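Local coordinates for protein ribose-phosphate pyrophosphokinase (Mycobacterium smegmatis, PDB 5MP7) that probably makes phosphoribosyl pyrophosphate by moving the pyrophosphoryl group of ATP onto ribose 5-phosphate, working with magnesium as a homohexamer, at residues 18-23 against 64-69; 35-40 against 52-57; 170-175 against 225-230; 219-224 against 249-254; 281-286 against 299-304. One frame throughout, in Å; residues are numbered along the deposited sequence.

Interaction 1: residues 18-23 against 64-69; sequences RAHPEL and LQSHPA
The side-chain amide of Gln65 lies against Ala19, and its nitrogen is gripped twice. Gln65 NE2 bonds to Glu77 OE1 and to the carbonyl oxygen of Trp74, both on helix 71-87. These two bonds fix the turn of the amide plane. Gln65 OE1 then faces Ala19, 3.6 Å from Ala19 CB. The chain of Gln65 leaves its backbone on the far side, but the bend at chi2 (76°) swings the amide back to the contact. Ala19 CB is the main point of contact. It also sits 3.4 Å from Ser66 O and 3.7 Å from Pro68 CD, so it touches three residues of segment 64-69. Segment 18-23 follows strand 12-16, and segment 64-69 follows strand 60-64. The two strands are parallel neighbours in the sheet of the N-terminal PRTase-like domain. Helix 21-31 and the hairpin 38-52 lie between them in the chain. The contact joins the loops at the carboxyl ends of the two strands, a beta-alpha-beta connection with the hairpin inserted. His20 is the N-cap residue of helix 21-31. Its CB packs on Ser66 CB at 3.6 Å. Ser66 OG turns to another partner, the carbonyl oxygen of Thr284. Two branched ends meet, Leu23 CD2 and Leu64 CD1, at 4.4 Å. Arg18 starts away from the contact; its NE pairs with Glu77 and its NH2 with Asp42. Glu77 thus serves both Gln65 and Arg18.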
# COMPACT_ATOMS: atom_id res chain seq x y z
N ARG A 18 -52.00 -1.35 8.84
CA ARG A 18 -51.31 -0.55 9.86
C ARG A 18 -51.50 0.96 9.74
O ARG A 18 -51.09 1.67 10.63
CB ARG A 18 -49.80 -0.82 9.78
CG ARG A 18 -49.41 -2.24 10.17
CD ARG A 18 -47.93 -2.46 9.86
NE ARG A 18 -47.70 -2.52 8.41
CZ ARG A 18 -46.53 -2.33 7.78
NH1 ARG A 18 -45.44 -2.04 8.47
NH2 ARG A 18 -46.47 -2.44 6.46
N ALA A 19 -52.11 1.45 8.67
CA ALA A 19 -52.19 2.88 8.44
C ALA A 19 -53.03 3.67 9.47
O ALA A 19 -52.72 4.81 9.77
CB ALA A 19 -52.70 3.18 7.03
N HIS A 20 -54.10 3.09 10.00
CA HIS A 20 -54.98 3.87 10.81
C HIS A 20 -55.54 2.99 11.88
O HIS A 20 -56.70 2.63 11.85
CB HIS A 20 -56.04 4.49 9.93
CG HIS A 20 -56.89 5.50 10.64
ND1 HIS A 20 -58.03 6.04 10.08
CD2 HIS A 20 -56.81 6.02 11.89
CE1 HIS A 20 -58.61 6.84 10.94
NE2 HIS A 20 -57.90 6.84 12.05
N PRO A 21 -54.71 2.69 12.89
CA PRO A 21 -55.08 1.78 14.00
C PRO A 21 -56.24 2.24 14.91
O PRO A 21 -57.00 1.39 15.39
CB PRO A 21 -53.76 1.60 14.78
CG PRO A 21 -52.83 2.70 14.31
CD PRO A 21 -53.30 3.16 12.97
N GLU A 22 -56.40 3.54 15.16
CA GLU A 22 -57.54 4.02 15.96
C GLU A 22 -58.87 3.70 15.32
O GLU A 22 -59.82 3.32 16.01
CB GLU A 22 -57.43 5.54 16.25
CG GLU A 22 -56.32 5.90 17.33
CD GLU A 22 -55.96 7.39 17.39
OE1 GLU A 22 -56.72 8.23 16.86
OE2 GLU A 22 -54.90 7.74 17.98
N LEU A 23 -58.97 3.86 14.00
CA LEU A 23 -60.23 3.59 13.33
C LEU A 23 -60.55 2.11 13.45
O LEU A 23 -61.70 1.75 13.71
CB LEU A 23 -60.22 3.99 11.87
CG LEU A 23 -61.51 3.79 11.08
CD1 LEU A 23 -62.69 4.54 11.69
CD2 LEU A 23 -61.27 4.26 9.66
N LEU A 64 -59.96 -3.72 6.28
CA LEU A 64 -60.06 -2.31 6.49
C LEU A 64 -58.70 -1.66 6.35
O LEU A 64 -57.79 -1.95 7.08
CB LEU A 64 -60.63 -2.06 7.88
CG LEU A 64 -60.64 -0.63 8.46
CD1 LEU A 64 -61.32 0.39 7.58
CD2 LEU A 64 -61.36 -0.71 9.81
N GLN A 65 -58.57 -0.75 5.39
CA GLN A 65 -57.36 0.01 5.24
C GLN A 65 -57.70 1.46 4.88
O GLN A 65 -58.35 1.74 3.85
CB GLN A 65 -56.47 -0.63 4.15
CG GLN A 65 -55.14 0.05 3.93
CD GLN A 65 -54.12 -0.27 5.03
OE1 GLN A 65 -54.32 0.02 6.20
NE2 GLN A 65 -53.01 -0.87 4.64
N SER A 66 -57.18 2.38 5.67
CA SER A 66 -57.17 3.79 5.32
C SER A 66 -55.89 4.11 4.50
O SER A 66 -54.96 3.34 4.50
CB SER A 66 -57.22 4.59 6.58
OG SER A 66 -57.56 5.91 6.29
N HIS A 67 -55.86 5.23 3.78
CA HIS A 67 -54.81 5.51 2.81
C HIS A 67 -54.25 6.90 2.96
O HIS A 67 -54.32 7.72 2.04
CB HIS A 67 -55.32 5.30 1.38
CG HIS A 67 -55.60 3.88 1.07
ND1 HIS A 67 -56.81 3.29 1.30
CD2 HIS A 67 -54.80 2.91 0.58
CE1 HIS A 67 -56.75 2.02 0.99
NE2 HIS A 67 -55.54 1.76 0.54
N PRO A 68 -53.67 7.19 4.13
CA PRO A 68 -52.93 8.43 4.27
C PRO A 68 -51.55 8.35 3.56
O PRO A 68 -51.15 7.29 3.11
CB PRO A 68 -52.74 8.52 5.76
CG PRO A 68 -52.60 7.09 6.19
CD PRO A 68 -53.62 6.38 5.35
N ALA A 69 -50.83 9.46 3.55
CA ALA A 69 -49.45 9.50 3.06
C ALA A 69 -48.55 8.61 3.93
O ALA A 69 -48.71 8.61 5.15
CB ALA A 69 -48.94 10.92 3.11

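Interaction 2: residues 35-40 against 52-57; sequences VTAQTA and FDESVR
Thr36 lays its methyl CG2 against the stem of Glu54, 3.5 Å from Glu54 CG. Its hydroxyl bonds to the carbonyl oxygen of Leu14. At Ala37 the backbone bonds both ways. Asp53 N donates to Ala37 O at 3.0 Å, from above the carbonyl plane. Ala37 N points straight at Glu54 OE2, but the bond is weak at 3.3 Å. The extended chain of Glu54 carries its carboxylate back to this amide. Gln38 and Phe52 form a non-hydrogen-bonded antiparallel pair. Their side chains run alongside each other in the same direction, with amide and ring planes 26° apart. Gln38 OE1 comes to 3.5 Å from Phe52 CE1. Thr39 OG1 donates to Asp53 OD2 at 2.9 Å, on the syn lone pair. These bonds lie at the open end of the hairpin formed by strands 38-42 and 48-52. Its turn holds Asn45, Gly46 and Glu47, which are predicted to bind ATP. Phe52 O also takes a weak bond from Arg112 of the second subunit. Inward, Phe52 packs on Ala84 and Leu85 of helix 71-87 and makes a T-shaped stack with Phe15 of strand 12-16, while Gln38 rests on Met81 of the same helix.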
# COMPACT_ATOMS: atom_id res chain seq x y z
N VAL A 35 -59.86 -7.73 16.09
CA VAL A 35 -59.13 -7.69 14.83
C VAL A 35 -58.29 -8.96 14.77
O VAL A 35 -57.71 -9.36 15.76
CB VAL A 35 -58.21 -6.47 14.75
CG1 VAL A 35 -57.36 -6.51 13.47
CG2 VAL A 35 -59.04 -5.20 14.75
N THR A 36 -58.27 -9.60 13.62
CA THR A 36 -57.56 -10.84 13.42
C THR A 36 -56.06 -10.61 13.48
O THR A 36 -55.54 -9.67 12.91
CB THR A 36 -57.93 -11.45 12.06
OG1 THR A 36 -59.35 -11.65 12.01
CG2 THR A 36 -57.27 -12.76 11.86
N ALA A 37 -55.39 -11.49 14.20
CA ALA A 37 -53.97 -11.38 14.48
C ALA A 37 -53.19 -11.59 13.21
O ALA A 37 -53.50 -12.48 12.42
CB ALA A 37 -53.54 -12.43 15.52
N GLN A 38 -52.19 -10.76 13.00
CA GLN A 38 -51.34 -10.91 11.86
C GLN A 38 -50.00 -10.28 12.08
O GLN A 38 -49.88 -9.33 12.80
CB GLN A 38 -52.03 -10.28 10.64
CG GLN A 38 -52.28 -8.78 10.81
CD GLN A 38 -52.56 -8.03 9.55
OE1 GLN A 38 -53.10 -8.58 8.63
NE2 GLN A 38 -52.22 -6.73 9.53
N THR A 39 -49.01 -10.78 11.37
CA THR A 39 -47.71 -10.14 11.29
C THR A 39 -47.69 -9.27 10.03
O THR A 39 -47.96 -9.75 8.94
CB THR A 39 -46.64 -11.21 11.17
OG1 THR A 39 -46.87 -12.22 12.16
CG2 THR A 39 -45.25 -10.62 11.31
N ALA A 40 -47.44 -7.98 10.18
CA ALA A 40 -47.35 -7.06 9.04
C ALA A 40 -46.13 -6.20 9.23
O ALA A 40 -46.08 -5.41 10.16
CB ALA A 40 -48.61 -6.20 8.93
N PHE A 52 -51.11 -14.23 8.30
CA PHE A 52 -52.21 -14.31 9.25
C PHE A 52 -51.87 -15.32 10.32
O PHE A 52 -51.38 -16.40 10.02
CB PHE A 52 -53.52 -14.66 8.57
CG PHE A 52 -53.95 -13.63 7.57
CD1 PHE A 52 -54.11 -12.31 7.95
CD2 PHE A 52 -54.20 -13.99 6.25
CE1 PHE A 52 -54.49 -11.36 7.03
CE2 PHE A 52 -54.58 -13.03 5.32
CZ PHE A 52 -54.72 -11.72 5.71
N ASP A 53 -52.14 -14.97 11.57
CA ASP A 53 -51.72 -15.80 12.69
C ASP A 53 -52.85 -16.62 13.31
O ASP A 53 -52.68 -17.20 14.36
CB ASP A 53 -50.98 -14.94 13.70
CG ASP A 53 -49.63 -14.42 13.13
OD1 ASP A 53 -48.96 -15.13 12.33
OD2 ASP A 53 -49.24 -13.30 13.47
N GLU A 54 -53.98 -16.71 12.62
CA GLU A 54 -55.04 -17.67 12.94
C GLU A 54 -55.71 -18.08 11.64
O GLU A 54 -55.43 -17.47 10.58
CB GLU A 54 -56.05 -17.09 13.94
CG GLU A 54 -56.43 -15.63 13.69
CD GLU A 54 -57.43 -15.07 14.72
OE1 GLU A 54 -58.57 -15.59 14.79
OE2 GLU A 54 -57.08 -14.10 15.44
N SER A 55 -56.58 -19.10 11.69
CA SER A 55 -57.21 -19.62 10.48
C SER A 55 -58.18 -18.62 9.87
O SER A 55 -58.88 -17.92 10.59
CB SER A 55 -57.97 -20.94 10.72
OG SER A 55 -58.24 -21.58 9.45
N VAL A 56 -58.19 -18.53 8.54
CA VAL A 56 -59.13 -17.66 7.83
C VAL A 56 -60.04 -18.40 6.86
O VAL A 56 -60.88 -17.81 6.21
CB VAL A 56 -58.37 -16.55 7.08
CG1 VAL A 56 -57.53 -15.75 8.05
CG2 VAL A 56 -57.49 -17.11 5.99
N ARG A 57 -59.89 -19.71 6.79
CA ARG A 57 -60.68 -20.57 5.91
C ARG A 57 -62.17 -20.42 6.21
O ARG A 57 -62.58 -20.45 7.35
CB ARG A 57 -60.12 -21.99 6.07
CG ARG A 57 -60.80 -23.05 5.25
CD ARG A 57 -60.27 -24.44 5.52
NE ARG A 57 -59.23 -24.79 4.57
CZ ARG A 57 -57.93 -24.67 4.80
NH1 ARG A 57 -57.46 -24.20 5.97
NH2 ARG A 57 -57.08 -25.04 3.85

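Interaction 3: residues 170-175 against 225-230; sequences EDMVVV and TCILTD
Strands 172-175 and 225-230 run parallel, their axes 4.6 Å apart at the closest point and 24° apart in direction. Five backbone bonds alternate between them, from Thr225 N to Asp171 O at one end to Thr229 N to Val175 O at the other. The straightest is Val175 N to Ile227 O at 2.9 Å. On one face side chains touch on a diagonal, two residues beyond their register partners. Met172 SD touches Ile227 CD1 at 4.0 Å, and Val174 CG1 reaches Thr229 CG2 at the same distance. Helix 182-191 covers this side, with Ala185 on both Val174 and Thr229. On the other face register partners meet, Val173 CG1 with Cys226 SG at 3.7 Å. Val175 straddles two residues, with CG2 on Cys226 CB and CG1 on its partner Leu228 CD1, and helix 237-248 packs over this side. In this type I PRTase-like domain, the chain goes out to one side from strand 172-176 and returns to its other side with strand 225-230. The pair is thus the topological switch point of a Rossmann-like sheet. Such a sheet opens its crevice at the carboxyl ends of these strands, and Asp230, predicted to bind ribose 5-phosphate, lies at that end. At the opposite end Thr225 OG1 donates to Glu170 OE1 at 3.0 Å. The hydroxyl comes from well above the carboxylate plane, 62° out of it. Glu170 reaches it by bending at chi2. Asp253 OD2 also lies close to Glu170 OE1, which may raise the pKa of one acid, though Lys252, a long and weak ionic partner, would offset this.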
# COMPACT_ATOMS: atom_id res chain seq x y z
N GLU A 170 -78.58 30.20 13.71
CA GLU A 170 -77.97 31.08 12.73
C GLU A 170 -78.78 31.19 11.44
O GLU A 170 -79.64 30.36 11.15
CB GLU A 170 -76.55 30.61 12.43
CG GLU A 170 -75.64 30.60 13.64
CD GLU A 170 -75.21 32.00 14.03
OE1 GLU A 170 -74.05 32.36 13.68
OE2 GLU A 170 -76.05 32.71 14.65
N ASP A 171 -78.46 32.24 10.68
CA ASP A 171 -79.02 32.52 9.37
C ASP A 171 -78.00 31.98 8.33
O ASP A 171 -76.97 32.61 8.08
CB ASP A 171 -79.23 34.04 9.24
CG ASP A 171 -80.01 34.45 7.99
OD1 ASP A 171 -81.16 33.99 7.94
OD2 ASP A 171 -79.54 35.24 7.14
N MET A 172 -78.29 30.81 7.77
CA MET A 172 -77.30 30.04 7.01
C MET A 172 -77.38 30.18 5.48
O MET A 172 -78.45 30.30 4.93
CB MET A 172 -77.40 28.56 7.41
CG MET A 172 -76.95 28.27 8.85
SD MET A 172 -76.91 26.50 9.28
CE MET A 172 -78.65 26.12 9.51
N VAL A 173 -76.23 30.15 4.83
CA VAL A 173 -76.16 29.90 3.41
C VAL A 173 -75.11 28.78 3.18
O VAL A 173 -74.04 28.76 3.82
CB VAL A 173 -75.87 31.22 2.61
CG1 VAL A 173 -74.49 31.76 2.90
CG2 VAL A 173 -75.99 31.01 1.11
N VAL A 174 -75.44 27.79 2.34
CA VAL A 174 -74.49 26.73 2.01
C VAL A 174 -73.69 27.23 0.83
O VAL A 174 -74.26 27.72 -0.12
CB VAL A 174 -75.20 25.41 1.70
CG1 VAL A 174 -74.19 24.34 1.40
CG2 VAL A 174 -75.99 24.95 2.90
N VAL A 175 -72.37 27.13 0.91
CA VAL A 175 -71.48 27.63 -0.15
C VAL A 175 -70.59 26.51 -0.68
O VAL A 175 -69.93 25.80 0.10
CB VAL A 175 -70.58 28.75 0.36
CG1 VAL A 175 -69.75 29.33 -0.77
CG2 VAL A 175 -71.42 29.83 1.00
N THR A 225 -74.21 33.31 8.00
CA THR A 225 -73.29 32.26 8.46
C THR A 225 -73.10 31.27 7.33
O THR A 225 -74.01 30.52 7.01
CB THR A 225 -73.86 31.56 9.70
OG1 THR A 225 -74.03 32.54 10.73
CG2 THR A 225 -72.93 30.48 10.20
N CYS A 226 -71.91 31.26 6.73
CA CYS A 226 -71.61 30.40 5.59
C CYS A 226 -71.13 29.01 6.00
O CYS A 226 -70.20 28.90 6.75
CB CYS A 226 -70.52 31.02 4.75
SG CYS A 226 -71.10 32.56 4.03
N ILE A 227 -71.75 27.97 5.44
CA ILE A 227 -71.30 26.60 5.57
C ILE A 227 -70.57 26.25 4.27
O ILE A 227 -71.20 25.98 3.25
CB ILE A 227 -72.48 25.62 5.73
CG1 ILE A 227 -73.54 26.14 6.71
CG2 ILE A 227 -71.98 24.27 6.17
CD1 ILE A 227 -73.08 26.38 8.12
N LEU A 228 -69.24 26.28 4.31
CA LEU A 228 -68.40 25.93 3.18
C LEU A 228 -68.20 24.44 3.17
O LEU A 228 -67.60 23.87 4.08
CB LEU A 228 -67.05 26.58 3.35
CG LEU A 228 -66.12 26.92 2.22
CD1 LEU A 228 -66.85 27.31 0.96
CD2 LEU A 228 -65.20 28.03 2.70
N THR A 229 -68.71 23.77 2.15
CA THR A 229 -68.72 22.31 2.14
C THR A 229 -67.84 21.75 1.01
O THR A 229 -67.93 22.18 -0.12
CB THR A 229 -70.17 21.75 2.12
OG1 THR A 229 -70.13 20.34 2.26
CG2 THR A 229 -70.89 22.10 0.86
N ASP A 230 -66.99 20.80 1.34
CA ASP A 230 -66.18 20.11 0.35
C ASP A 230 -66.07 18.62 0.67
O ASP A 230 -66.35 18.19 1.77
CB ASP A 230 -64.79 20.76 0.24
CG ASP A 230 -64.25 20.79 -1.23
OD1 ASP A 230 -64.89 20.21 -2.12
OD2 ASP A 230 -63.20 21.44 -1.51

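Interaction 4: residues 219-224 against 249-254; sequences GDVKGK and DGAKDV
This is a surface contact between two turns, made mostly by backbone. One is the turn before strand 225-230. The other joins helix 237-248 to strand 253-258. Gly223 N donates to Gly250 O almost straight (178°). The modelled distance of 2.6 Å between Gly223 N and Gly250 O is short, and its exact length is doubtful. The donor is tilted from the carbonyl plane. Lys222 CA also touches Gly250 O, at 3.4 Å, as a CA-H...O contact. Beside this, Lys252 N makes a weak bond to Lys224 O at 3.0 Å, bent to 133°. Residues 221 to 224 form a type II beta turn, closed by Lys224 N to Val221 O at 2.9 Å. Gly223 fits its place there, since its phi is positive. Side chains add a little. Val221 CG2 packs on Asp249 CB at 3.9 Å and stands 4.5 Å from Ala251 CB. Val221 is the buried residue of the contact and also rests on Leu246, Cys226 and Val173. The CB of Lys252 lies 3.7 Å from Lys224 O, while its amine leads away. The amine of Lys224 forms a salt bridge with Asp171. Gly250, with positive phi, is the C-prime residue of a Schellman motif in which Ala251 N bonds to Leu246 O. It ends the helix of a beta-alpha-beta crossover, whose parallel strands 225-230 and 253-258 begin just beyond the two turns.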
# COMPACT_ATOMS: atom_id res chain seq x y z
N GLY A 219 -74.18 34.58 -5.65
CA GLY A 219 -75.17 34.45 -4.57
C GLY A 219 -74.91 35.46 -3.44
O GLY A 219 -73.85 36.09 -3.40
N ASP A 220 -75.89 35.63 -2.54
CA ASP A 220 -75.78 36.60 -1.44
C ASP A 220 -75.37 35.95 -0.13
O ASP A 220 -76.10 35.10 0.42
CB ASP A 220 -77.09 37.37 -1.23
CG ASP A 220 -76.93 38.53 -0.21
OD1 ASP A 220 -76.12 39.44 -0.46
OD2 ASP A 220 -77.59 38.55 0.85
N VAL A 221 -74.22 36.37 0.39
CA VAL A 221 -73.72 35.87 1.66
C VAL A 221 -73.58 36.95 2.72
O VAL A 221 -73.29 36.65 3.87
CB VAL A 221 -72.37 35.16 1.49
CG1 VAL A 221 -72.47 34.08 0.44
CG2 VAL A 221 -71.26 36.14 1.14
N LYS A 222 -73.85 38.19 2.35
CA LYS A 222 -73.73 39.34 3.24
C LYS A 222 -74.51 39.17 4.55
O LYS A 222 -75.73 38.98 4.52
CB LYS A 222 -74.31 40.54 2.49
CG LYS A 222 -74.58 41.80 3.29
CD LYS A 222 -76.05 42.16 3.04
CE LYS A 222 -76.42 43.57 3.36
NZ LYS A 222 -76.78 43.67 4.78
N GLY A 223 -73.80 39.23 5.68
CA GLY A 223 -74.39 39.04 7.00
C GLY A 223 -74.82 37.63 7.36
O GLY A 223 -75.49 37.42 8.37
N LYS A 224 -74.42 36.64 6.57
CA LYS A 224 -74.90 35.27 6.80
C LYS A 224 -73.81 34.39 7.34
O LYS A 224 -72.62 34.68 7.15
CB LYS A 224 -75.42 34.66 5.49
CG LYS A 224 -76.48 35.48 4.77
CD LYS A 224 -77.84 34.89 4.98
CE LYS A 224 -78.91 35.53 4.16
NZ LYS A 224 -80.07 34.62 4.06
N ASP A 249 -66.91 39.57 1.12
CA ASP A 249 -68.28 39.81 0.68
C ASP A 249 -69.25 39.99 1.84
O ASP A 249 -70.47 40.01 1.63
CB ASP A 249 -68.73 38.72 -0.28
CG ASP A 249 -68.20 38.94 -1.68
OD1 ASP A 249 -68.83 39.77 -2.37
OD2 ASP A 249 -67.19 38.32 -2.09
N GLY A 250 -68.72 40.14 3.05
CA GLY A 250 -69.51 40.54 4.20
C GLY A 250 -70.20 39.43 4.94
O GLY A 250 -71.25 39.65 5.55
N ALA A 251 -69.61 38.24 4.92
CA ALA A 251 -70.15 37.12 5.68
C ALA A 251 -69.92 37.36 7.16
O ALA A 251 -68.86 37.81 7.56
CB ALA A 251 -69.48 35.83 5.25
N LYS A 252 -70.90 37.03 7.98
CA LYS A 252 -70.74 37.12 9.41
C LYS A 252 -69.74 36.09 9.93
O LYS A 252 -68.90 36.39 10.74
CB LYS A 252 -72.07 36.89 10.10
CG LYS A 252 -72.06 37.22 11.57
CD LYS A 252 -73.30 36.65 12.30
CE LYS A 252 -72.91 35.52 13.26
NZ LYS A 252 -73.48 35.72 14.62
N ASP A 253 -69.89 34.87 9.46
CA ASP A 253 -69.21 33.68 9.97
C ASP A 253 -68.95 32.72 8.82
O ASP A 253 -69.74 32.69 7.86
CB ASP A 253 -70.16 32.97 10.95
CG ASP A 253 -69.69 33.01 12.40
OD1 ASP A 253 -68.51 33.34 12.66
OD2 ASP A 253 -70.50 32.67 13.29
N VAL A 254 -67.89 31.92 8.92
CA VAL A 254 -67.67 30.80 8.02
C VAL A 254 -67.38 29.49 8.75
O VAL A 254 -66.46 29.44 9.56
CB VAL A 254 -66.52 31.04 7.03
CG1 VAL A 254 -66.42 29.85 6.07
CG2 VAL A 254 -66.77 32.29 6.22

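Interaction 5: residues 281-286 against 299-304; sequences VTNTLP and LSIAPL
Asn283 holds its CG between its backbone N and carbonyl carbon (chi1 70°), and a small chi2 of -29° aims OD1 at the backbone of Ile301. Ile301 N donates to this OD1 at 2.8 Å, nearly straight (170°), with the donor tilted slightly from the amide carbonyl plane. Ser300 CA also touches OD1, at 3.3 Å. Asn283 ND2 bonds to Gln26 OE1. The amide is thus held at both ends, which fixes its rotation. Ser300 OG bonds to the same Gln26 oxygen. It also accepts from Ala302 N at 3.2 Å, a capping bond at the turn into helix 302-314. The backbone forms the last rung of a parallel pair. Leu299 N donates to Val281 O at 2.9 Å, in the carbonyl plane. Asn283 N gives a weak bond to Leu299 O at 3.1 Å, and Thr282 CA lies against the same oxygen. Ile301 points toward segment 281-286. Its CD1 meets Thr282 CG2 at 4.0 Å, and its CG2 meets Thr284 CG2 at 4.2 Å. The hydroxyls of these threonines turn to other partners: Thr282 OG1 to the carbonyl oxygen of Thr259, and Thr284 OG1 to His260 ND1. Strand 296-299 is the outermost strand of the mixed sheet within the chain, next to strand 278-282. Here that edge passes into helix 302-314. Helix 21-31 of the N-terminal domain packs against the contact, with Leu23 on both Asn283 and Ile301 and Gln26 on Ala302.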
# COMPACT_ATOMS: atom_id res chain seq x y z
N VAL A 281 -64.41 17.68 10.31
CA VAL A 281 -64.01 16.54 9.48
C VAL A 281 -64.33 15.24 10.17
O VAL A 281 -64.71 15.24 11.33
CB VAL A 281 -62.51 16.52 9.13
CG1 VAL A 281 -62.12 17.75 8.37
CG2 VAL A 281 -61.67 16.40 10.36
N THR A 282 -64.29 14.14 9.43
CA THR A 282 -64.45 12.81 10.00
C THR A 282 -63.09 12.21 10.11
O THR A 282 -62.11 12.76 9.61
CB THR A 282 -65.34 11.85 9.15
OG1 THR A 282 -64.63 11.44 7.96
CG2 THR A 282 -66.62 12.53 8.78
N ASN A 283 -63.04 11.03 10.69
CA ASN A 283 -61.76 10.34 10.83
C ASN A 283 -61.54 9.21 9.80
O ASN A 283 -61.07 8.13 10.16
CB ASN A 283 -61.58 9.85 12.28
CG ASN A 283 -62.51 8.72 12.64
OD1 ASN A 283 -63.61 8.60 12.10
ND2 ASN A 283 -62.09 7.90 13.55
N THR A 284 -61.92 9.43 8.55
CA THR A 284 -61.67 8.44 7.51
C THR A 284 -60.19 8.27 7.32
O THR A 284 -59.74 7.22 6.95
CB THR A 284 -62.29 8.84 6.15
OG1 THR A 284 -62.04 10.21 5.90
CG2 THR A 284 -63.79 8.56 6.12
N LEU A 285 -59.45 9.34 7.58
CA LEU A 285 -58.01 9.37 7.62
C LEU A 285 -57.58 9.67 9.02
O LEU A 285 -58.34 10.28 9.76
CB LEU A 285 -57.49 10.48 6.72
CG LEU A 285 -57.74 10.13 5.25
CD1 LEU A 285 -57.87 11.35 4.38
CD2 LEU A 285 -56.65 9.23 4.68
N PRO A 286 -56.37 9.23 9.41
CA PRO A 286 -55.97 9.44 10.81
C PRO A 286 -55.58 10.91 10.98
O PRO A 286 -54.81 11.43 10.19
CB PRO A 286 -54.76 8.53 10.99
CG PRO A 286 -54.22 8.37 9.63
CD PRO A 286 -55.35 8.49 8.66
N LEU A 299 -65.29 14.03 13.87
CA LEU A 299 -66.40 13.12 14.22
C LEU A 299 -66.03 11.74 13.76
O LEU A 299 -65.30 11.60 12.79
CB LEU A 299 -67.69 13.56 13.55
CG LEU A 299 -68.08 15.02 13.79
CD1 LEU A 299 -69.26 15.35 12.89
CD2 LEU A 299 -68.44 15.31 15.26
N SER A 300 -66.49 10.73 14.48
CA SER A 300 -66.12 9.38 14.15
C SER A 300 -66.98 8.82 13.03
O SER A 300 -68.18 8.92 13.09
CB SER A 300 -66.25 8.45 15.36
OG SER A 300 -65.63 7.19 15.05
N ILE A 301 -66.35 8.19 12.05
CA ILE A 301 -67.04 7.43 11.02
C ILE A 301 -67.28 5.95 11.44
O ILE A 301 -67.88 5.20 10.69
CB ILE A 301 -66.26 7.51 9.68
CG1 ILE A 301 -67.21 7.40 8.51
CG2 ILE A 301 -65.13 6.49 9.57
CD1 ILE A 301 -67.85 8.73 8.17
N ALA A 302 -66.79 5.54 12.60
CA ALA A 302 -66.83 4.16 12.98
C ALA A 302 -68.22 3.58 13.07
O ALA A 302 -68.42 2.44 12.62
CB ALA A 302 -66.08 3.93 14.28
N PRO A 303 -69.18 4.29 13.70
CA PRO A 303 -70.52 3.67 13.81
C PRO A 303 -71.16 3.38 12.45
O PRO A 303 -71.80 2.35 12.27
CB PRO A 303 -71.32 4.71 14.57
CG PRO A 303 -70.29 5.49 15.36
CD PRO A 303 -69.10 5.56 14.44
N LEU A 304 -70.94 4.28 11.48
CA LEU A 304 -71.40 4.11 10.11
C LEU A 304 -70.73 2.88 9.43
O LEU A 304 -71.41 2.08 8.79
CB LEU A 304 -71.14 5.39 9.31
CG LEU A 304 -71.62 5.46 7.86
CD1 LEU A 304 -73.15 5.35 7.77
CD2 LEU A 304 -71.13 6.77 7.22

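How the interactions relate
Interactions 1, 3 and 5 are buried, interaction 2 is partly so, and interaction 4 lies at the surface. Interactions 1 and 2 belong to the N-terminal domain and both touch the second subunit. Interactions 3 and 4 sit at the far side of the chain, about 9 Å apart between centres, and share the sheet that interaction 5 also reaches. Interactions 1 and 5 meet where the two domains join. Chemistry follows place. Interaction 3 is regular strand bonding with apolar faces and one hydroxyl-carboxylate bond at its end, and interaction 4 is backbone meeting backbone. Interaction 1 packs without direct bonds, whereas 2, 3 and 5 use side-chain oxygens as acceptors.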